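Local coordinates for metallo-beta-lactamase domain-containing protein 1 (Thermotoga maritima, PDB 1ZTC) that binds two nickel ions in a metallo-beta-lactamase fold and is probably a metal-dependent hydrolase, perhaps an endoribonuclease acting on RNA, at residues Arg45-Asp50 against Ser138-Lys143; Lys145-Pro150 against Leu198-Arg203; Thr149-Arg154 against Ser191-Asn196; Phe159-Asp162 against Arg168-Ile171; Leu207-Pro210 against Pro214-Pro217. One frame throughout, in Å; residues are numbered along the deposited sequence. Where two conformers were deposited one is given.

Contact 1: residues Arg45-Asp50 against Ser138-Lys143; sequences RRIIID and SLFDEK
The ring of Phe-140 lies over the end of Ile-47, whose CD1 methyl sits beneath the middle of one ring face in a CH-pi contact. The pair joins the two beta-sheets of the metallo-beta-lactamase alpha-beta/beta-alpha sandwich: Ile-47 belongs to strand 45-49 in the mixed sheet of the N-terminal half, while Phe-140 follows the short edge strand 138-139 of the other sheet. CD1 is 3.8 Å from the centroid of the Phe-140 ring and only 7° off the ring normal, so it is nearly equidistant from all six ring carbons. The two side chains come from opposite directions, and the long CG1-CD1 branch of Ile-47 does the touching; with CG1 turned anti to the carbonyl carbon (chi1 -54°), that branch reaches across the gap between the sheets. A branched aliphatic residue suits a buried strand position, and a flat aromatic offers it a broad apolar surface. Phe-140 also begins a type I' turn that runs to Lys-143; the bond from Lys-143 N to Phe-140 O, 3.0 Å, closes this turn, from whose first residue the ring projects. Arg-45 comes to the edge of the ring, its side chain crossing that of Phe-140 at about a right angle and its guanidinium plane turned 36° from that of the ring. Its NH2 is engaged in a salt bridge with Asp-76 on the adjacent strand 76-78, and Arg-45 NE passes the ring edge 4.2 Å from Phe-140 CE1.

Contact 2: residues Lys145-Pro150 against Leu198-Arg203; sequences KVFHTP and LDRVGR
Strand 144-148 and the last turn of helix 192-201 face each other with their backbones well apart: the nearest alpha carbons, those of Phe-147 and Val-201, are 9.6 Å from each other, and side chains alone bridge the gap. This is helix-on-sheet packing in the metallo-beta-lactamase sandwich, where an outer helix lies on one of the two central sheets. The helix ends here, for Gly-202 N still bonds to Leu-198 O at 3.1 Å, but Gly-202 then leaves helical geometry with a positive phi of 78°, which glycine accepts readily. Phe-147, buried and apolar, points from the strand to the helix, and Phe-147 CE2 comes to Val-201 CG2 at 4.4 Å; Phe-197, one turn earlier, adds an edge-to-face ring contact. Arg-200 meets the ring from the helix as well. Its chain runs extended from CG to NE, with CG anti to the backbone N (chi1 -176°), which carries the guanidinium to the CD1-CE1 edge of the ring. The two planes stand 81° apart, so the ring edge is directed at the guanidinium face. Glu-136 takes the arginine's charge in a salt bridge through NH1, and that same nitrogen makes the close approach, Arg-200 NH1 to Phe-147 CD1, 3.5 Å.

Contact 3: residues Thr149-Arg154 against Ser191-Asn196; sequences TPWHAR and SVQVKN. With NI (nickel (II) ion), chain F; PO4 (phosphate ion), chain G.
Trp-151 is held between two layers, which is striking for a side chain in a loop: its own chain, Thr-149 C and Pro-150 CD, lies over one face of the indole, and Gln-193 CB from helix 192-201 over the other. That CB makes a CH-pi contact, 3.6 Å from the centroid of the five-membered ring of Trp-151 and 10° off its normal. A bend at chi2 (91°) carries the Gln-193 amide off the indole to the second subunit, where NE2 bonds to Gly-188 O. Val-194 slides past the indole, its CG2 reaching Trp-151 CE3 at 3.9 Å. The helix starts at Ser-191, an N-cap whose OG accepts from Val-194 N at 3.0 Å. A broad, flat indole suits this place because it has a face to offer on each side, one to the helix's first turn and one to its own chain. Next along, His-152 NE2 binds nickel at 2.3 Å, with two waters, His-81, His-83 and Asp-174 completing the shell. Arg-154 takes a phosphate, probably from the crystallisation liquor: Arg-154 N bonds to its O3 at 2.8 Å, and the guanidinium edge meets it too. The loop is thus a metal-ligand loop of the metallo-beta-lactamase dinuclear site, packed close to the subunit interface.

Contact 4: residues Phe159-Asp162 against Arg168-Ile171; sequences FLLD and RVLI
Ile-171 N gives to Phe-159 O at 2.8 Å, and Leu-161 N to Val-169 O is equally short, in the antiparallel beta hairpin of strands 157-163 and 169-171. These bonds belong to two hydrogen-bonded pairs, Phe-159 with Ile-171 and Leu-161 with Val-169, each closed by two backbone bonds. The beta-branched Val-169 and Ile-171 suit an extended chain, and with Phe-159 and Leu-161 they form the face turned to the other sheet, where Ile-49 packs. Leu-161 CD1 touches Ile-171 CG1 at 3.8 Å. Leu-160 and Leu-170 occupy the face under helix 192-201. A charged pair fits the partly exposed end of the ladder: Asp-162 OD1 accepts from Arg-168 NE at 2.9 Å while OD2 takes Arg-168 NH1 at 3.0 Å, a side-on, two-nitrogen salt bridge. Both oxygens use their syn lone pairs. OD1 lies almost exactly in the guanidinium plane, whereas OD2 is tilted 26° out of it, as the planes of the two groups are 37° apart. The two side chains run side by side from a non-hydrogen-bonded pair, and the bend of Arg-168 at chi3 (-73°) turns its NE and NH1 edge to the carboxylate. Leu-160 packs along the arginine: its CD2 stands over one face of the guanidinium, and its CD1 meets the aliphatic Arg-168 CG at 3.5 Å.

Contact 5: residues Leu207-Pro210 against Pro214-Pro217; sequences LVFP and PLKP
Backbone hydrogen bonds come first: Leu-207 N gives to Leu-215 O at 2.8 Å, and Leu-215 N returns the bond to Leu-207 O at 2.9 Å. Together they make a single antiparallel bridge of the hydrogen-bonded kind, by which the C-terminal loop adds itself to the outer side of strand 206-208, the edge strand of its sheet within this chain. The first bond is nearly straight at nitrogen, 171°. The flanking Pro-214 and Pro-217 have no N-H to offer.

Apolar packing fills in on both sides of this bridge. Pro-214 CB rests 4.1 Å from Val-208 CG2, the ring and the valine lying side by side and pointing the same way. Leu-207 CD1 reaches Pro-217 CB at 3.9 Å, and Tyr-182 of helix 179-187 touches both of these residues. Phe-209, with its CG anti to the carbonyl carbon (chi1 -52°), swings its ring back so that CE2 comes to Leu-215 CB at 3.7 Å; Leu-207 O lies over one face of that ring. Ile-17 of strand 13-19 touches Val-208 and Pro-214.

No salt bridge crosses here, though Pro-214 O also accepts a hydrogen bond from Arg-179 NH2 outside the pair. Two backbone bonds fix the register, and prolines, leucines, Val-208 and Phe-209 supply the apolar contact, which implies that these two segments hold to each other by shape and backbone pairing, not by charge.

Along the chain contact 1 closes first; contacts 2 and 3 then start from the same piece of chain, sharing Thr-149 and Pro-150, contact 4 lies nested within both, and contact 5 follows. Contacts 1, 2, 4 and 5 all reach the sheet running from strand 138-139 through 144-148, 157-163 and 169-171 to 206-208. Contacts 2 and 4 are centred 9 Å apart, contacts 4 and 5 about 10 Å. Contact 1 ties this sheet to the other one, with Ile-49 packing on Phe-159 of contact 4. Helix 192-201 serves contacts 2 and 3, linking the sheet's outer face to the nickel-binding loop of contact 3, whose centre is about 23 Å from that of contact 1.

Contact 1: residues Arg45-Asp50 against Ser138-Lys143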
# COMPACT_ATOMS: atom_id res chain seq x y z
N ARG A 45 -2.65 34.26 -9.22
CA ARG A 45 -2.28 32.94 -9.69
C ARG A 45 -2.47 31.90 -8.59
O ARG A 45 -2.14 32.12 -7.43
CB ARG A 45 -0.84 32.93 -10.19
CG ARG A 45 -0.47 34.06 -11.14
CD ARG A 45 -1.37 34.14 -12.35
NE ARG A 45 -0.95 33.23 -13.41
CZ ARG A 45 -1.60 33.08 -14.57
NH1 ARG A 45 -2.70 33.78 -14.84
NH2 ARG A 45 -1.14 32.22 -15.47
N ARG A 46 -3.01 30.76 -9.00
CA ARG A 46 -3.13 29.61 -8.14
C ARG A 46 -2.40 28.47 -8.84
O ARG A 46 -2.84 27.95 -9.88
CB ARG A 46 -4.60 29.34 -7.87
CG ARG A 46 -5.19 30.38 -6.91
CD ARG A 46 -6.69 30.32 -6.81
NE ARG A 46 -7.32 30.62 -8.11
CZ ARG A 46 -7.54 31.85 -8.61
NH1 ARG A 46 -7.17 32.95 -7.95
NH2 ARG A 46 -8.12 31.97 -9.81
N ILE A 47 -1.27 28.11 -8.25
CA ILE A 47 -0.24 27.34 -8.93
C ILE A 47 -0.06 25.99 -8.26
O ILE A 47 0.05 25.89 -7.03
CB ILE A 47 1.11 28.10 -8.87
CG1 ILE A 47 0.95 29.53 -9.41
CG2 ILE A 47 2.20 27.32 -9.60
CD1 ILE A 47 2.02 30.49 -8.93
N ILE A 48 -0.02 24.95 -9.08
CA ILE A 48 0.33 23.61 -8.59
C ILE A 48 1.63 23.13 -9.22
O ILE A 48 1.80 23.19 -10.43
CB ILE A 48 -0.81 22.59 -8.84
CG1 ILE A 48 -1.99 22.96 -7.95
CG2 ILE A 48 -0.32 21.15 -8.55
CD1 ILE A 48 -3.27 22.24 -8.23
N ILE A 49 2.53 22.62 -8.39
CA ILE A 49 3.71 21.93 -8.88
C ILE A 49 3.56 20.45 -8.56
O ILE A 49 3.46 20.09 -7.38
CB ILE A 49 5.01 22.48 -8.28
CG1 ILE A 49 5.14 23.98 -8.59
CG2 ILE A 49 6.22 21.75 -8.85
CD1 ILE A 49 6.42 24.63 -8.01
N ASP A 50 3.54 19.62 -9.61
CA ASP A 50 3.32 18.17 -9.55
C ASP A 50 1.95 17.86 -8.93
O ASP A 50 1.86 17.65 -7.73
CB ASP A 50 4.45 17.46 -8.81
CG ASP A 50 5.72 17.34 -9.66
OD1 ASP A 50 5.68 17.79 -10.83
OD2 ASP A 50 6.73 16.78 -9.18
N SER A 138 13.13 32.40 -14.83
CA SER A 138 12.62 32.94 -13.59
C SER A 138 11.17 33.31 -13.86
O SER A 138 10.89 34.15 -14.72
CB SER A 138 13.43 34.20 -13.25
OG SER A 138 13.71 34.19 -11.86
N LEU A 139 10.25 32.70 -13.12
CA LEU A 139 8.82 32.83 -13.37
C LEU A 139 8.12 33.50 -12.20
O LEU A 139 8.62 33.49 -11.07
CB LEU A 139 8.20 31.44 -13.54
CG LEU A 139 8.73 30.53 -14.66
CD1 LEU A 139 8.11 29.14 -14.59
CD2 LEU A 139 8.49 31.16 -16.04
N PHE A 140 6.93 34.02 -12.48
CA PHE A 140 6.02 34.62 -11.47
C PHE A 140 6.71 35.74 -10.71
O PHE A 140 6.95 35.62 -9.49
CB PHE A 140 5.46 33.55 -10.51
CG PHE A 140 4.73 32.45 -11.22
CD1 PHE A 140 3.48 32.69 -11.78
CD2 PHE A 140 5.31 31.19 -11.37
CE1 PHE A 140 2.82 31.68 -12.48
CE2 PHE A 140 4.64 30.17 -12.07
CZ PHE A 140 3.40 30.42 -12.62
N ASP A 141 7.06 36.80 -11.44
CA ASP A 141 7.78 37.93 -10.89
C ASP A 141 9.02 37.47 -10.14
O ASP A 141 9.30 37.93 -9.04
CB ASP A 141 6.89 38.80 -9.97
CG ASP A 141 5.59 39.25 -10.66
OD1 ASP A 141 5.63 39.72 -11.82
OD2 ASP A 141 4.53 39.12 -10.02
N GLU A 142 9.75 36.54 -10.74
CA GLU A 142 11.01 36.03 -10.22
C GLU A 142 10.91 35.27 -8.90
O GLU A 142 11.94 34.98 -8.28
CB GLU A 142 12.04 37.15 -10.19
CG GLU A 142 12.06 37.92 -11.54
CD GLU A 142 13.36 38.64 -11.79
OE1 GLU A 142 14.42 38.19 -11.28
OE2 GLU A 142 13.33 39.66 -12.52
N LYS A 143 9.70 34.83 -8.54
CA LYS A 143 9.51 34.05 -7.31
C LYS A 143 9.88 32.58 -7.49
O LYS A 143 10.09 31.86 -6.49
CB LYS A 143 8.05 34.15 -6.86
CG LYS A 143 7.63 35.56 -6.43
CD LYS A 143 8.29 35.94 -5.13
CE LYS A 143 7.73 37.26 -4.59
NZ LYS A 143 8.81 37.97 -3.82

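Contact 2: residues Lys145-Pro150 against Leu198-Arg203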
# COMPACT_ATOMS: atom_id res chain seq x y z
N LYS A 145 12.35 30.01 -9.63
CA LYS A 145 13.49 29.76 -10.50
C LYS A 145 13.50 28.30 -10.95
O LYS A 145 13.40 27.39 -10.13
CB LYS A 145 14.78 30.10 -9.78
CG LYS A 145 16.05 29.74 -10.56
CD LYS A 145 16.28 30.62 -11.77
CE LYS A 145 17.68 30.36 -12.32
NZ LYS A 145 18.11 31.38 -13.31
N VAL A 146 13.63 28.11 -12.26
CA VAL A 146 13.61 26.80 -12.91
C VAL A 146 15.01 26.30 -13.21
O VAL A 146 15.80 27.01 -13.81
CB VAL A 146 12.84 26.86 -14.26
CG1 VAL A 146 12.75 25.49 -14.89
CG2 VAL A 146 11.45 27.44 -14.06
N PHE A 147 15.28 25.07 -12.82
CA PHE A 147 16.58 24.46 -13.06
C PHE A 147 16.38 23.17 -13.82
O PHE A 147 15.55 22.33 -13.43
CB PHE A 147 17.28 24.15 -11.74
CG PHE A 147 17.68 25.36 -10.96
CD1 PHE A 147 18.78 26.12 -11.33
CD2 PHE A 147 16.97 25.74 -9.84
CE1 PHE A 147 19.14 27.25 -10.59
CE2 PHE A 147 17.33 26.86 -9.10
CZ PHE A 147 18.40 27.60 -9.47
N HIS A 148 17.14 22.99 -14.89
CA HIS A 148 17.17 21.70 -15.61
C HIS A 148 18.07 20.74 -14.86
O HIS A 148 19.27 20.98 -14.72
CB HIS A 148 17.69 21.87 -17.04
CG HIS A 148 17.46 20.66 -17.92
ND1 HIS A 148 18.15 20.45 -19.09
CD2 HIS A 148 16.59 19.64 -17.81
CE1 HIS A 148 17.71 19.34 -19.67
NE2 HIS A 148 16.77 18.82 -18.90
N THR A 149 17.48 19.67 -14.36
CA THR A 149 18.18 18.74 -13.50
C THR A 149 17.98 17.32 -14.04
O THR A 149 17.28 16.52 -13.41
CB THR A 149 17.69 18.88 -12.05
OG1 THR A 149 16.26 18.80 -12.00
CG2 THR A 149 18.09 20.23 -11.46
N PRO A 150 18.59 17.01 -15.18
CA PRO A 150 18.28 15.75 -15.90
C PRO A 150 18.97 14.49 -15.33
O PRO A 150 19.58 13.75 -16.05
CB PRO A 150 18.74 16.05 -17.33
CG PRO A 150 19.89 17.02 -17.14
CD PRO A 150 19.56 17.84 -15.92
N LEU A 198 23.02 20.94 -5.57
CA LEU A 198 22.65 21.46 -4.26
C LEU A 198 23.67 22.50 -3.78
O LEU A 198 23.29 23.46 -3.13
CB LEU A 198 22.51 20.36 -3.24
CG LEU A 198 21.38 19.38 -3.52
CD1 LEU A 198 21.43 18.25 -2.52
CD2 LEU A 198 20.04 20.09 -3.50
N ASP A 199 24.95 22.31 -4.12
CA ASP A 199 25.96 23.31 -3.81
C ASP A 199 25.70 24.63 -4.54
O ASP A 199 25.89 25.70 -3.98
CB ASP A 199 27.39 22.86 -4.19
CG ASP A 199 27.96 21.80 -3.26
OD1 ASP A 199 27.45 21.64 -2.13
OD2 ASP A 199 28.93 21.12 -3.68
N ARG A 200 25.29 24.53 -5.80
CA ARG A 200 24.98 25.70 -6.59
C ARG A 200 23.79 26.48 -6.03
O ARG A 200 23.82 27.71 -5.96
CB ARG A 200 24.67 25.29 -8.03
CG ARG A 200 24.43 26.47 -8.92
CD ARG A 200 23.84 26.09 -10.26
NE ARG A 200 23.47 27.32 -10.97
CZ ARG A 200 22.64 27.42 -12.01
NH1 ARG A 200 22.04 26.35 -12.55
NH2 ARG A 200 22.39 28.61 -12.50
N VAL A 201 22.76 25.76 -5.61
CA VAL A 201 21.57 26.37 -5.03
C VAL A 201 21.91 27.10 -3.73
O VAL A 201 21.39 28.17 -3.48
CB VAL A 201 20.47 25.31 -4.85
CG1 VAL A 201 19.33 25.82 -3.96
CG2 VAL A 201 19.95 24.89 -6.21
N GLY A 202 22.78 26.52 -2.92
CA GLY A 202 23.22 27.16 -1.70
C GLY A 202 22.20 27.06 -0.57
O GLY A 202 21.38 26.16 -0.54
N ARG A 203 22.23 28.04 0.33
CA ARG A 203 21.47 27.99 1.58
C ARG A 203 19.98 28.12 1.29
O ARG A 203 19.57 29.04 0.60
CB ARG A 203 21.94 29.08 2.55
CG ARG A 203 21.42 28.98 4.00
CD ARG A 203 20.90 30.34 4.47
NE ARG A 203 19.70 30.66 3.72
CZ ARG A 203 18.47 30.27 4.03
NH1 ARG A 203 18.23 29.60 5.15
NH2 ARG A 203 17.47 30.57 3.23

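Contact 3: residues Thr149-Arg154 against Ser191-Asn196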
# COMPACT_ATOMS: atom_id res chain seq x y z
N THR A 149 17.48 19.67 -14.36
CA THR A 149 18.18 18.74 -13.50
C THR A 149 17.98 17.32 -14.04
O THR A 149 17.28 16.52 -13.41
CB THR A 149 17.69 18.88 -12.05
OG1 THR A 149 16.26 18.80 -12.00
CG2 THR A 149 18.09 20.23 -11.46
N PRO A 150 18.59 17.01 -15.18
CA PRO A 150 18.28 15.75 -15.90
C PRO A 150 18.97 14.49 -15.33
O PRO A 150 19.58 13.75 -16.05
CB PRO A 150 18.74 16.05 -17.33
CG PRO A 150 19.89 17.02 -17.14
CD PRO A 150 19.56 17.84 -15.92
N TRP A 151 18.89 14.27 -14.03
CA TRP A 151 19.56 13.13 -13.38
C TRP A 151 18.47 12.24 -12.83
O TRP A 151 18.40 11.94 -11.62
CB TRP A 151 20.52 13.64 -12.31
CG TRP A 151 21.34 14.78 -12.87
CD1 TRP A 151 22.16 14.72 -13.97
CD2 TRP A 151 21.36 16.13 -12.41
NE1 TRP A 151 22.70 15.96 -14.20
CE2 TRP A 151 22.23 16.84 -13.26
CE3 TRP A 151 20.75 16.81 -11.35
CZ2 TRP A 151 22.50 18.19 -13.09
CZ3 TRP A 151 21.01 18.15 -11.18
CH2 TRP A 151 21.87 18.84 -12.05
N HIS A 152 17.61 11.84 -13.74
CA HIS A 152 16.47 10.98 -13.45
C HIS A 152 15.67 10.77 -14.74
O HIS A 152 15.30 9.65 -15.10
CB HIS A 152 15.57 11.59 -12.35
CG HIS A 152 14.35 10.78 -12.09
ND1 HIS A 152 14.40 9.57 -11.44
CD2 HIS A 152 13.05 10.96 -12.46
CE1 HIS A 152 13.18 9.05 -11.39
NE2 HIS A 152 12.36 9.87 -12.01
N ALA A 153 15.42 11.87 -15.44
CA ALA A 153 14.77 11.84 -16.77
C ALA A 153 15.26 13.06 -17.53
O ALA A 153 15.62 14.07 -16.91
CB ALA A 153 13.26 11.86 -16.61
N ARG A 154 15.33 12.96 -18.86
CA ARG A 154 15.93 14.03 -19.66
C ARG A 154 15.21 15.37 -19.48
O ARG A 154 15.81 16.43 -19.62
CB ARG A 154 15.93 13.66 -21.15
CG ARG A 154 14.51 13.63 -21.79
CD ARG A 154 14.48 13.00 -23.17
NE ARG A 154 14.60 11.55 -23.10
CZ ARG A 154 14.62 10.74 -24.15
NH1 ARG A 154 14.55 11.23 -25.39
NH2 ARG A 154 14.72 9.42 -23.97
N SER A 191 24.86 10.80 -6.08
CA SER A 191 25.14 11.50 -7.35
C SER A 191 26.02 12.72 -7.17
O SER A 191 25.68 13.63 -6.43
CB SER A 191 23.83 11.93 -8.02
OG SER A 191 24.08 12.75 -9.17
N VAL A 192 27.12 12.75 -7.91
CA VAL A 192 27.98 13.90 -7.94
C VAL A 192 27.25 15.10 -8.57
O VAL A 192 27.40 16.22 -8.10
CB VAL A 192 29.30 13.64 -8.69
CG1 VAL A 192 30.17 14.89 -8.68
CG2 VAL A 192 30.06 12.48 -8.05
N GLN A 193 26.44 14.84 -9.59
CA GLN A 193 25.70 15.91 -10.26
C GLN A 193 24.68 16.55 -9.36
O GLN A 193 24.52 17.77 -9.33
CB GLN A 193 25.00 15.38 -11.50
CG GLN A 193 25.96 14.89 -12.62
CD GLN A 193 26.33 13.41 -12.51
OE1 GLN A 193 26.16 12.75 -11.48
NE2 GLN A 193 26.85 12.89 -13.60
N VAL A 194 23.97 15.73 -8.60
CA VAL A 194 22.98 16.24 -7.66
C VAL A 194 23.67 17.01 -6.54
O VAL A 194 23.23 18.09 -6.15
CB VAL A 194 22.01 15.11 -7.13
CG1 VAL A 194 21.05 15.68 -6.14
CG2 VAL A 194 21.22 14.52 -8.26
N LYS A 195 24.78 16.47 -6.03
CA LYS A 195 25.52 17.14 -5.02
C LYS A 195 26.01 18.50 -5.52
O LYS A 195 25.87 19.48 -4.81
CB LYS A 195 26.70 16.27 -4.59
CG LYS A 195 27.44 16.79 -3.35
CD LYS A 195 28.80 17.31 -3.65
CE LYS A 195 29.48 17.89 -2.38
NZ LYS A 195 30.61 18.77 -2.78
N ASN A 196 26.55 18.58 -6.74
CA ASN A 196 26.99 19.87 -7.28
C ASN A 196 25.81 20.83 -7.46
O ASN A 196 25.95 22.04 -7.27
CB ASN A 196 27.73 19.71 -8.61
CG ASN A 196 29.06 18.98 -8.46
OD1 ASN A 196 29.66 18.98 -7.39
ND2 ASN A 196 29.52 18.35 -9.54
NI NI F . 10.09 9.91 -11.73
P PO4 G . 15.30 9.26 -20.11
O1 PO4 G . 16.01 9.03 -21.41
O2 PO4 G . 14.17 8.30 -19.96
O3 PO4 G . 14.63 10.61 -20.12
O4 PO4 G . 16.31 9.16 -18.99
O HOH W 1 8.15 9.27 -10.93
O HOH W 2 10.31 7.70 -10.75

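Contact 4: residues Phe159-Asp162 against Arg168-Ile171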
# COMPACT_ATOMS: atom_id res chain seq x y z
N PHE A 159 12.64 23.24 -8.93
CA PHE A 159 12.13 24.60 -8.77
C PHE A 159 12.51 25.19 -7.40
O PHE A 159 12.26 24.60 -6.36
CB PHE A 159 10.62 24.62 -8.89
CG PHE A 159 10.09 24.04 -10.15
CD1 PHE A 159 10.10 24.77 -11.33
CD2 PHE A 159 9.60 22.74 -10.17
CE1 PHE A 159 9.63 24.23 -12.52
CE2 PHE A 159 9.13 22.19 -11.35
CZ PHE A 159 9.13 22.93 -12.53
N LEU A 160 13.10 26.38 -7.44
CA LEU A 160 13.46 27.11 -6.24
C LEU A 160 12.47 28.24 -6.05
O LEU A 160 12.28 29.08 -6.96
CB LEU A 160 14.88 27.65 -6.38
CG LEU A 160 15.49 28.36 -5.16
CD1 LEU A 160 15.77 27.36 -4.02
CD2 LEU A 160 16.77 29.06 -5.56
N LEU A 161 11.85 28.28 -4.88
CA LEU A 161 10.74 29.16 -4.60
C LEU A 161 11.14 30.17 -3.51
O LEU A 161 11.68 29.77 -2.49
CB LEU A 161 9.54 28.34 -4.11
CG LEU A 161 9.21 27.00 -4.80
CD1 LEU A 161 8.00 26.39 -4.11
CD2 LEU A 161 8.93 27.21 -6.26
N ASP A 162 10.83 31.43 -3.72
CA ASP A 162 10.96 32.41 -2.64
C ASP A 162 9.59 32.71 -2.06
O ASP A 162 8.78 33.43 -2.65
CB ASP A 162 11.76 33.62 -3.05
CG ASP A 162 13.30 33.31 -3.08
OD1 ASP A 162 13.87 32.78 -2.09
OD2 ASP A 162 13.91 33.56 -4.13
N ARG A 168 13.00 30.11 1.55
CA ARG A 168 13.53 29.66 0.27
C ARG A 168 13.40 28.14 0.24
O ARG A 168 13.98 27.44 1.06
CB ARG A 168 14.98 30.13 0.03
CG ARG A 168 15.59 29.52 -1.21
CD ARG A 168 16.83 30.22 -1.73
NE ARG A 168 16.50 31.49 -2.34
CZ ARG A 168 17.30 32.19 -3.13
NH1 ARG A 168 16.87 33.34 -3.63
NH2 ARG A 168 18.53 31.78 -3.39
N VAL A 169 12.60 27.66 -0.70
CA VAL A 169 12.18 26.25 -0.76
C VAL A 169 12.63 25.64 -2.07
O VAL A 169 12.39 26.21 -3.13
CB VAL A 169 10.64 26.11 -0.61
CG1 VAL A 169 10.22 24.65 -0.63
CG2 VAL A 169 10.16 26.77 0.67
N LEU A 170 13.28 24.49 -1.98
CA LEU A 170 13.65 23.73 -3.18
C LEU A 170 12.73 22.52 -3.36
O LEU A 170 12.70 21.61 -2.52
CB LEU A 170 15.10 23.25 -3.11
CG LEU A 170 15.62 22.49 -4.35
CD1 LEU A 170 15.53 23.33 -5.59
CD2 LEU A 170 17.02 22.00 -4.16
N ILE A 171 11.96 22.55 -4.45
CA ILE A 171 11.19 21.40 -4.92
C ILE A 171 12.16 20.55 -5.77
O ILE A 171 12.52 20.90 -6.88
CB ILE A 171 10.00 21.83 -5.79
CG1 ILE A 171 9.18 22.96 -5.14
CG2 ILE A 171 9.13 20.58 -6.16
CD1 ILE A 171 8.70 22.67 -3.76

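Contact 5: residues Leu207-Pro210 against Pro214-Pro217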
# COMPACT_ATOMS: atom_id res chain seq x y z
N LEU A 207 13.78 21.62 1.96
CA LEU A 207 13.80 20.67 0.84
C LEU A 207 12.48 19.95 0.76
O LEU A 207 12.05 19.32 1.74
CB LEU A 207 14.89 19.63 1.05
CG LEU A 207 16.33 20.16 0.96
CD1 LEU A 207 17.26 19.32 1.83
CD2 LEU A 207 16.80 20.24 -0.49
N VAL A 208 11.81 20.07 -0.37
CA VAL A 208 10.54 19.38 -0.60
C VAL A 208 10.78 18.24 -1.58
O VAL A 208 10.94 18.46 -2.78
CB VAL A 208 9.45 20.35 -1.10
CG1 VAL A 208 8.15 19.60 -1.47
CG2 VAL A 208 9.15 21.42 -0.03
N PHE A 209 10.78 17.03 -1.04
CA PHE A 209 10.99 15.81 -1.82
C PHE A 209 9.65 15.33 -2.41
O PHE A 209 8.58 15.67 -1.91
CB PHE A 209 11.57 14.70 -0.94
CG PHE A 209 12.79 15.09 -0.18
CD1 PHE A 209 13.99 15.34 -0.83
CD2 PHE A 209 12.76 15.18 1.20
CE1 PHE A 209 15.12 15.71 -0.12
CE2 PHE A 209 13.88 15.52 1.91
CZ PHE A 209 15.05 15.79 1.25
N PRO A 210 9.71 14.59 -3.52
CA PRO A 210 8.47 14.12 -4.15
C PRO A 210 7.83 12.90 -3.51
O PRO A 210 6.67 12.61 -3.81
CB PRO A 210 8.93 13.80 -5.58
CG PRO A 210 10.40 13.39 -5.38
CD PRO A 210 10.90 14.30 -4.35
N PRO A 214 8.95 16.81 3.86
CA PRO A 214 10.07 17.74 3.59
C PRO A 214 11.03 17.84 4.74
O PRO A 214 10.73 17.42 5.83
CB PRO A 214 9.38 19.08 3.34
CG PRO A 214 8.08 18.97 4.08
CD PRO A 214 7.68 17.52 4.10
N LEU A 215 12.19 18.44 4.49
CA LEU A 215 13.23 18.48 5.48
C LEU A 215 13.94 19.84 5.48
O LEU A 215 14.21 20.39 4.44
CB LEU A 215 14.22 17.36 5.13
CG LEU A 215 15.19 16.88 6.17
CD1 LEU A 215 14.49 16.16 7.32
CD2 LEU A 215 16.20 15.97 5.46
N LYS A 216 14.19 20.38 6.65
CA LYS A 216 15.14 21.49 6.80
C LYS A 216 16.52 20.95 6.54
O LYS A 216 16.94 20.03 7.21
CB LYS A 216 15.18 22.00 8.20
CG LYS A 216 14.03 22.80 8.63
CD LYS A 216 14.43 23.53 9.93
CE LYS A 216 13.21 23.91 10.76
NZ LYS A 216 13.57 24.25 12.18
N PRO A 217 17.25 21.53 5.59
CA PRO A 217 18.60 21.04 5.39
C PRO A 217 19.58 21.21 6.55
O PRO A 217 19.36 22.01 7.46
CB PRO A 217 19.10 21.83 4.17
CG PRO A 217 18.22 22.96 4.05
CD PRO A 217 16.91 22.62 4.66